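Local coordinates for protein ParA (Salmonella enterica subsp. enterica serovar Newport str. SL317, PDB 3EZF) that probably uses ATP binding and hydrolysis to drive DNA partition and, in its ADP-bound state, takes part in transcriptional regulation, at residues 260-268 with 290-301. Numbering follows the deposited sequence.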
ATOM      1  N   ASP A 260      -0.701  13.997   4.898  1.00 72.01           N
ATOM      2  CA  ASP A 260       0.032  15.162   5.342  1.00 66.71           C
ATOM      3  C   ASP A 260      -0.249  15.416   6.801  1.00 61.21           C
ATOM      4  O   ASP A 260       0.629  15.244   7.637  1.00 63.40           O
ATOM      5  CB  ASP A 260      -0.322  16.404   4.514  1.00 72.47           C
ATOM      6  CG  ASP A 260       0.850  16.908   3.670  1.00 78.37           C
ATOM      7  OD1 ASP A 260       0.829  18.110   3.304  1.00 78.12           O
ATOM      8  OD2 ASP A 260       1.775  16.111   3.365  1.00 77.74           O
ATOM      9  N   PRO A 261      -1.489  15.796   7.145  1.00 57.67           N
ATOM     10  CA  PRO A 261      -1.674  16.031   8.576  1.00 48.18           C
ATOM     11  C   PRO A 261      -1.050  14.953   9.461  1.00 45.34           C
ATOM     12  O   PRO A 261      -0.479  15.269  10.491  1.00 43.66           O
ATOM     13  CB  PRO A 261      -3.187  16.145   8.717  1.00 49.59           C
ATOM     14  CG  PRO A 261      -3.716  15.401   7.515  1.00 52.65           C
ATOM     15  CD  PRO A 261      -2.782  15.790   6.436  1.00 50.28           C
ATOM     16  N   PHE A 262      -1.125  13.689   9.063  1.00 42.23           N
ATOM     17  CA  PHE A 262      -0.529  12.641   9.883  1.00 41.39           C
ATOM     18  C   PHE A 262       0.986  12.662   9.751  1.00 42.86           C
ATOM     19  O   PHE A 262       1.693  12.599  10.759  1.00 44.76           O
ATOM     20  CB  PHE A 262      -1.081  11.260   9.493  1.00 45.92           C
ATOM     21  CG  PHE A 262      -2.556  11.080   9.796  1.00 45.06           C
ATOM     22  CD1 PHE A 262      -3.231   9.936   9.381  1.00 43.86           C
ATOM     23  CD2 PHE A 262      -3.271  12.059  10.487  1.00 45.45           C
ATOM     24  CE1 PHE A 262      -4.587   9.772   9.649  1.00 42.39           C
ATOM     25  CE2 PHE A 262      -4.630  11.897  10.756  1.00 46.68           C
ATOM     26  CZ  PHE A 262      -5.284  10.753  10.331  1.00 44.54           C
ATOM     27  N   LEU A 263       1.480  12.749   8.512  1.00 45.10           N
ATOM     28  CA  LEU A 263       2.924  12.808   8.241  1.00 44.18           C
ATOM     29  C   LEU A 263       3.531  13.995   8.996  1.00 42.41           C
ATOM     30  O   LEU A 263       4.518  13.851   9.720  1.00 41.09           O
ATOM     31  CB  LEU A 263       3.173  13.016   6.752  1.00 45.62           C
ATOM     32  CG  LEU A 263       4.367  12.350   6.066  1.00 48.43           C
ATOM     33  CD1 LEU A 263       5.635  12.555   6.856  1.00 50.65           C
ATOM     34  CD2 LEU A 263       4.066  10.873   5.920  1.00 51.80           C
ATOM     35  N   LEU A 264       2.922  15.164   8.802  1.00 42.54           N
ATOM     36  CA  LEU A 264       3.343  16.409   9.435  1.00 45.92           C
ATOM     37  C   LEU A 264       3.373  16.279  10.964  1.00 48.31           C
ATOM     38  O   LEU A 264       4.337  16.692  11.613  1.00 51.00           O
ATOM     39  CB  LEU A 264       2.401  17.550   9.024  1.00 51.47           C
ATOM     40  CG  LEU A 264       2.552  18.335   7.707  1.00 51.30           C
ATOM     41  CD1 LEU A 264       3.638  19.359   7.860  1.00 52.42           C
ATOM     42  CD2 LEU A 264       2.851  17.416   6.556  1.00 51.58           C
ATOM     43  N   ASN A 265       2.320  15.713  11.543  1.00 48.73           N
ATOM     44  CA  ASN A 265       2.268  15.528  12.985  1.00 47.02           C
ATOM     45  C   ASN A 265       3.379  14.574  13.384  1.00 47.46           C
ATOM     46  O   ASN A 265       4.041  14.788  14.401  1.00 54.39           O
ATOM     47  CB  ASN A 265       0.907  14.974  13.418  1.00 46.63           C
ATOM     48  CG  ASN A 265      -0.024  16.057  13.935  1.00 47.66           C
ATOM     49  OD1 ASN A 265       0.191  16.627  15.003  1.00 50.55           O
ATOM     50  ND2 ASN A 265      -1.056  16.348  13.173  1.00 50.49           N
ATOM     51  N   GLY A 266       3.592  13.527  12.589  1.00 39.21           N
ATOM     52  CA  GLY A 266       4.660  12.594  12.898  1.00 40.96           C
ATOM     53  C   GLY A 266       6.027  13.273  12.950  1.00 40.00           C
ATOM     54  O   GLY A 266       6.710  13.229  13.965  1.00 39.40           O
ATOM     55  N   LEU A 267       6.431  13.896  11.850  1.00 40.02           N
ATOM     56  CA  LEU A 267       7.712  14.579  11.800  1.00 41.76           C
ATOM     57  C   LEU A 267       7.844  15.608  12.900  1.00 43.39           C
ATOM     58  O   LEU A 267       8.939  15.828  13.419  1.00 43.05           O
ATOM     59  CB  LEU A 267       7.883  15.309  10.471  1.00 43.07           C
ATOM     60  CG  LEU A 267       8.169  14.510   9.212  1.00 38.92           C
ATOM     61  CD1 LEU A 267       8.438  15.472   8.097  1.00 39.42           C
ATOM     62  CD2 LEU A 267       9.372  13.612   9.424  1.00 39.19           C
ATOM     63  N   ALA A 268       6.728  16.246  13.242  1.00 45.69           N
ATOM     64  CA  ALA A 268       6.712  17.303  14.259  1.00 46.51           C
ATOM     65  C   ALA A 268       6.882  16.868  15.718  1.00 42.59           C
ATOM     66  O   ALA A 268       7.008  17.715  16.593  1.00 46.39           O
ATOM     67  CB  ALA A 268       5.418  18.132  14.112  1.00 40.80           C
ATOM     68  N   TYR A 290      11.495  10.688  -2.437  1.00 66.07           N
ATOM     69  CA  TYR A 290      10.832  10.999  -1.171  1.00 63.04           C
ATOM     70  C   TYR A 290      11.733  11.789  -0.237  1.00 63.61           C
ATOM     71  O   TYR A 290      11.308  12.787   0.350  1.00 65.45           O
ATOM     72  CB  TYR A 290      10.383   9.709  -0.482  1.00 64.48           C
ATOM     73  CG  TYR A 290       9.633   9.930   0.815  1.00 65.27           C
ATOM     74  CD1 TYR A 290      10.307   9.974   2.037  1.00 68.63           C
ATOM     75  CD2 TYR A 290       8.245  10.050   0.828  1.00 66.54           C
ATOM     76  CE1 TYR A 290       9.616  10.138   3.246  1.00 66.51           C
ATOM     77  CE2 TYR A 290       7.548  10.213   2.025  1.00 67.94           C
ATOM     78  CZ  TYR A 290       8.240  10.246   3.229  1.00 66.04           C
ATOM     79  OH  TYR A 290       7.557  10.374   4.416  1.00 66.61           O
ATOM     80  N   LEU A 291      12.976  11.341  -0.095  1.00 59.65           N
ATOM     81  CA  LEU A 291      13.915  12.023   0.779  1.00 56.70           C
ATOM     82  C   LEU A 291      14.049  13.484   0.366  1.00 54.43           C
ATOM     83  O   LEU A 291      13.913  14.395   1.183  1.00 52.03           O
ATOM     84  CB  LEU A 291      15.291  11.339   0.724  1.00 52.87           C
ATOM     85  CG  LEU A 291      15.432   9.930   1.303  1.00 50.42           C
ATOM     86  CD1 LEU A 291      16.864   9.437   1.146  1.00 46.80           C
ATOM     87  CD2 LEU A 291      15.036   9.946   2.763  1.00 47.82           C
ATOM     88  N   THR A 292      14.303  13.702  -0.917  1.00 55.19           N
ATOM     89  CA  THR A 292      14.484  15.043  -1.430  1.00 55.28           C
ATOM     90  C   THR A 292      13.264  15.927  -1.212  1.00 56.21           C
ATOM     91  O   THR A 292      13.222  17.067  -1.659  1.00 55.71           O
ATOM     92  CB  THR A 292      14.837  15.000  -2.914  1.00 54.64           C
ATOM     93  OG1 THR A 292      14.851  16.330  -3.437  1.00 62.53           O
ATOM     94  CG2 THR A 292      13.834  14.173  -3.671  1.00 61.52           C
ATOM     95  N   ARG A 293      12.283  15.426  -0.476  1.00 56.77           N
ATOM     96  CA  ARG A 293      11.081  16.203  -0.243  1.00 54.52           C
ATOM     97  C   ARG A 293      10.841  16.580   1.217  1.00 56.54           C
ATOM     98  O   ARG A 293       9.878  17.296   1.525  1.00 57.48           O
ATOM     99  CB  ARG A 293       9.879  15.430  -0.767  1.00 53.52           C
ATOM    100  CG  ARG A 293       8.782  16.316  -1.281  1.00 57.86           C
ATOM    101  CD  ARG A 293       8.733  16.340  -2.810  1.00 61.89           C
ATOM    102  NE  ARG A 293       7.811  17.375  -3.267  1.00 64.30           N
ATOM    103  CZ  ARG A 293       7.233  17.400  -4.460  1.00 66.02           C
ATOM    104  NH1 ARG A 293       7.476  16.442  -5.341  1.00 66.77           N
ATOM    105  NH2 ARG A 293       6.388  18.374  -4.763  1.00 69.03           N
ATOM    106  N   LEU A 294      11.706  16.115   2.116  1.00 56.02           N
ATOM    107  CA  LEU A 294      11.544  16.408   3.545  1.00 56.30           C
ATOM    108  C   LEU A 294      11.721  17.884   3.910  1.00 56.52           C
ATOM    109  O   LEU A 294      10.994  18.414   4.749  1.00 55.26           O
ATOM    110  CB  LEU A 294      12.499  15.553   4.389  1.00 55.61           C
ATOM    111  CG  LEU A 294      12.267  14.039   4.363  1.00 54.35           C
ATOM    112  CD1 LEU A 294      13.238  13.365   5.286  1.00 57.49           C
ATOM    113  CD2 LEU A 294      10.868  13.720   4.785  1.00 55.69           C
ATOM    114  N   PRO A 295      12.705  18.560   3.305  1.00 57.45           N
ATOM    115  CA  PRO A 295      12.907  19.974   3.622  1.00 57.30           C
ATOM    116  C   PRO A 295      11.611  20.762   3.537  1.00 58.25           C
ATOM    117  O   PRO A 295      11.273  21.515   4.440  1.00 60.86           O
ATOM    118  CB  PRO A 295      13.925  20.408   2.580  1.00 56.93           C
ATOM    119  CG  PRO A 295      14.798  19.203   2.501  1.00 57.72           C
ATOM    120  CD  PRO A 295      13.785  18.064   2.432  1.00 56.48           C
ATOM    121  N   GLU A 296      10.879  20.579   2.448  1.00 60.71           N
ATOM    122  CA  GLU A 296       9.620  21.282   2.276  1.00 64.55           C
ATOM    123  C   GLU A 296       8.656  20.924   3.416  1.00 64.41           C
ATOM    124  O   GLU A 296       8.032  21.806   4.013  1.00 62.37           O
ATOM    125  CB  GLU A 296       9.024  20.927   0.913  1.00 66.15           C
ATOM    126  CG  GLU A 296       9.977  21.225  -0.250  1.00 74.98           C
ATOM    127  CD  GLU A 296       9.494  20.686  -1.601  1.00 78.15           C
ATOM    128  OE1 GLU A 296      10.196  20.895  -2.621  1.00 76.42           O
ATOM    129  OE2 GLU A 296       8.415  20.053  -1.643  1.00 79.15           O
ATOM    130  N   MET A 297       8.555  19.635   3.727  1.00 64.23           N
ATOM    131  CA  MET A 297       7.672  19.176   4.795  1.00 63.88           C
ATOM    132  C   MET A 297       8.053  19.894   6.078  1.00 62.06           C
ATOM    133  O   MET A 297       7.212  20.521   6.729  1.00 62.56           O
ATOM    134  CB  MET A 297       7.819  17.667   5.011  1.00 66.49           C
ATOM    135  CG  MET A 297       7.514  16.808   3.807  1.00 70.41           C
ATOM    136  SD  MET A 297       5.753  16.635   3.552  1.00 86.29           S
ATOM    137  CE  MET A 297       5.510  17.488   1.977  1.00 77.17           C
ATOM    138  N   LEU A 298       9.330  19.793   6.440  1.00 59.43           N
ATOM    139  CA  LEU A 298       9.833  20.426   7.655  1.00 57.62           C
ATOM    140  C   LEU A 298       9.642  21.935   7.635  1.00 57.26           C
ATOM    141  O   LEU A 298       9.645  22.576   8.681  1.00 56.27           O
ATOM    142  CB  LEU A 298      11.313  20.100   7.860  1.00 51.99           C
ATOM    143  CG  LEU A 298      11.665  18.672   8.288  1.00 49.74           C
ATOM    144  CD1 LEU A 298      13.172  18.492   8.294  1.00 47.74           C
ATOM    145  CD2 LEU A 298      11.110  18.405   9.671  1.00 48.98           C
ATOM    146  N   GLU A 299       9.471  22.508   6.450  1.00 61.07           N
ATOM    147  CA  GLU A 299       9.274  23.945   6.366  1.00 63.93           C
ATOM    148  C   GLU A 299       7.847  24.327   6.751  1.00 63.08           C
ATOM    149  O   GLU A 299       7.642  25.276   7.510  1.00 60.40           O
ATOM    150  CB  GLU A 299       9.619  24.465   4.967  1.00 65.68           C
ATOM    151  CG  GLU A 299      11.067  24.903   4.822  1.00 67.44           C
ATOM    152  CD  GLU A 299      11.333  25.624   3.506  1.00 73.44           C
ATOM    153  OE1 GLU A 299      12.470  26.120   3.311  1.00 74.96           O
ATOM    154  OE2 GLU A 299      10.402  25.696   2.667  1.00 70.47           O
ATOM    155  N   GLN A 300       6.862  23.587   6.243  1.00 64.86           N
ATOM    156  CA  GLN A 300       5.469  23.879   6.579  1.00 63.60           C
ATOM    157  C   GLN A 300       5.326  23.927   8.095  1.00 64.00           C
ATOM    158  O   GLN A 300       4.626  24.782   8.632  1.00 68.00           O
ATOM    159  CB  GLN A 300       4.534  22.809   6.028  1.00 60.86           C
ATOM    160  CG  GLN A 300       4.576  22.653   4.536  1.00 66.35           C
ATOM    161  CD  GLN A 300       3.436  21.793   4.037  1.00 71.11           C
ATOM    162  OE1 GLN A 300       3.406  21.386   2.873  1.00 72.66           O
ATOM    163  NE2 GLN A 300       2.481  21.515   4.917  1.00 68.92           N
ATOM    164  N   LEU A 301       5.997  23.006   8.779  1.00 60.11           N
ATOM    165  CA  LEU A 301       5.951  22.958  10.225  1.00 55.29           C
ATOM    166  C   LEU A 301       6.503  24.248  10.799  1.00 58.17           C
ATOM    167  O   LEU A 301       6.238  24.576  11.951  1.00 58.60           O
ATOM    168  CB  LEU A 301       6.766  21.779  10.745  1.00 51.81           C
ATOM    169  CG  LEU A 301       6.181  20.392  10.534  1.00 45.49           C
ATOM    170  CD1 LEU A 301       7.185  19.350  10.986  1.00 43.20           C
ATOM    171  CD2 LEU A 301       4.889  20.266  11.322  1.00 43.62           C
TER
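L264 packs against L301 and M297 where helix 261-267 crosses helix 294-301 nearly perpendicularly, at -82° with 9.9 Å between the segment axes. CB of L301 already points at helix 261-267, and chi1 of -72°, with CG anti to the carbonyl carbon, places CG and its two methyls over L264 and A268. L301 CG is 3.8 Å from L264 CD1. Beyond it the two methyls diverge: L301 CD1 lies 4.1 Å from L267 CB and also touches A268 CB, whereas L301 CD2 approaches A268 CB to 3.6 Å and rests on the backbone oxygen of L264. The side chains of L264 and L301 run alongside each other in opposing senses. L267 sends CD1 to within 3.8 Å of M297 CB and, more loosely, against the CD2 methyls of L298 and L294. M297 bends at chi2 and chi3, bringing SD 4.2 Å from L264 CD2 and near D260 OD2. Farther along, Y290 OH meets both methyls of L263 end-on. L267 and L294 both touch L273 of strand 272-277, which places the helix pair against that strand of the parallel sheet of the P-loop NTPase fold; F214 of the second subunit also packs on M297. The D260 carboxylate and Q300 amide approach with planes 75° apart, yet at 4.1 Å from D260 OD1 to Q300 NE2 no hydrogen bond forms. Cohesion therefore comes from apolar packing and burial, and no directional bond between the segments fixes the helices' relative orientation.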